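Local atomic coordinates of endoglucanase (Bacillus akibai, PDB entry 1UWW), a protein that hydrolyses internal beta-1,4-glucosidic linkages of cellulose, lichenin and cereal beta-glucans, this chain being its family 28 carbohydrate-binding module, specific for non-crystalline cellulose. Residues V21-T26 against G49-S54. Numbering follows the deposited sequence.
With CA (calcium ion), chain C.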
# COMPACT_ATOMS: atom_id res chain seq x y z
N VAL A 21 23.21 5.34 -9.44
CA VAL A 21 23.75 4.16 -10.08
C VAL A 21 24.84 3.43 -9.26
O VAL A 21 25.20 2.31 -9.59
CB VAL A 21 24.25 4.48 -11.51
CG1 VAL A 21 23.09 4.99 -12.36
CG2 VAL A 21 25.40 5.49 -11.50
N PHE A 22 25.38 4.05 -8.24
CA PHE A 22 26.28 3.39 -7.28
C PHE A 22 27.55 2.86 -7.92
O PHE A 22 28.05 1.83 -7.52
CB PHE A 22 25.55 2.30 -6.47
CG PHE A 22 24.24 2.80 -5.87
CD1 PHE A 22 24.25 3.67 -4.78
CD2 PHE A 22 23.02 2.44 -6.44
CE1 PHE A 22 23.06 4.14 -4.27
CE2 PHE A 22 21.84 2.94 -5.93
CZ PHE A 22 21.86 3.79 -4.83
N GLU A 23 28.09 3.61 -8.89
CA GLU A 23 29.29 3.19 -9.60
C GLU A 23 30.57 3.92 -9.19
O GLU A 23 31.62 3.67 -9.80
CB GLU A 23 29.08 3.31 -11.10
CG GLU A 23 27.94 2.44 -11.65
CD GLU A 23 28.07 0.95 -11.29
OE1 GLU A 23 29.21 0.40 -11.20
OE2 GLU A 23 27.01 0.31 -11.14
N ASP A 24 30.51 4.74 -8.15
CA ASP A 24 31.67 5.52 -7.69
C ASP A 24 32.17 5.08 -6.31
O ASP A 24 32.86 5.84 -5.64
CB ASP A 24 31.33 7.02 -7.67
CG ASP A 24 30.18 7.38 -6.71
OD1 ASP A 24 29.68 6.49 -5.98
OD2 ASP A 24 29.70 8.54 -6.61
N GLY A 25 31.81 3.88 -5.88
CA GLY A 25 32.19 3.38 -4.58
C GLY A 25 31.48 4.02 -3.39
O GLY A 25 31.85 3.74 -2.24
N THR A 26 30.44 4.82 -3.65
CA THR A 26 29.66 5.45 -2.58
C THR A 26 28.17 5.15 -2.69
O THR A 26 27.68 4.67 -3.70
CB THR A 26 29.78 6.98 -2.58
OG1 THR A 26 28.93 7.57 -3.58
CG2 THR A 26 31.21 7.49 -2.91
N GLY A 49 25.41 -7.74 -12.72
CA GLY A 49 26.44 -7.10 -13.53
C GLY A 49 26.55 -5.60 -13.36
O GLY A 49 27.06 -4.88 -14.24
N SER A 50 26.09 -5.11 -12.21
CA SER A 50 26.26 -3.71 -11.89
C SER A 50 26.38 -3.57 -10.39
O SER A 50 25.93 -4.43 -9.65
CB SER A 50 25.07 -2.91 -12.42
OG SER A 50 25.26 -1.50 -12.26
N ASN A 51 26.94 -2.48 -9.93
CA ASN A 51 27.04 -2.23 -8.51
C ASN A 51 25.75 -1.61 -7.98
O ASN A 51 25.12 -0.79 -8.64
CB ASN A 51 28.23 -1.33 -8.21
CG ASN A 51 29.53 -2.05 -8.37
OD1 ASN A 51 29.75 -3.14 -7.81
ND2 ASN A 51 30.42 -1.46 -9.15
N ALA A 52 25.37 -2.01 -6.76
CA ALA A 52 24.07 -1.69 -6.19
C ALA A 52 24.22 -1.39 -4.70
O ALA A 52 25.10 -1.89 -4.04
CB ALA A 52 23.16 -2.84 -6.40
N LEU A 53 23.33 -0.57 -4.16
CA LEU A 53 23.21 -0.32 -2.72
C LEU A 53 22.64 -1.60 -2.08
O LEU A 53 21.63 -2.11 -2.55
CB LEU A 53 22.26 0.84 -2.49
CG LEU A 53 22.07 1.30 -1.04
CD1 LEU A 53 23.34 1.90 -0.48
CD2 LEU A 53 20.91 2.27 -0.95
N SER A 54 23.23 -2.08 -0.99
CA SER A 54 22.88 -3.39 -0.43
C SER A 54 22.91 -3.44 1.09
O SER A 54 23.69 -2.73 1.72
CB SER A 54 23.82 -4.44 -1.05
OG SER A 54 23.47 -5.76 -0.74
CA CA C . 24.70 0.24 -10.64
O HOH W 1 23.91 1.26 -12.60
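A calcium site joins Val21 and Glu23, in the loop ahead of strand 30-32, to Ser50 and Asn51 of segment 49-54. The loop supplies Val21 O and Glu23 OE2, each 2.4 Å from the calcium ion; segment 49-54 supplies Ser50 OG and also Asn51 O, which lies 2.3 Å from the calcium ion. A water and the carboxylate of Asp184, on the neighbouring strand 180-189, complete the shell. The shared cation explains why oxygens with no hydrogen bond between them crowd together, as Glu23 OE2 and Ser50 OG do at 2.8 Å. With chi1 at -174°, Ser50 turns OG away from its own N, on the side of the carbonyl carbon, and onto the metal. The site illustrates how a metal can pin a loop to one sheet of a beta-sandwich, the fold of this carbohydrate-binding module. Glu23, its chain bent at chi2, does double duty: OE2 also accepts from Asn51 N through its syn lone pair (3.0 Å). Asn51 ND2 donates to Glu23 OE1 (3.0 Å) from the syn side but tilted out of the carboxylate plane, so both oxygens are held and the group's rotation is fixed. The carboxylate and amide planes lie 27° apart. Beside the metal, buried Phe22 lays one ring face over Leu53 CB, a CH-pi contact 3.9 Å from the ring centroid; Ile44 of strand 43-47 touches both side chains, and Trp30 meets the Phe22 ring at an inclined angle.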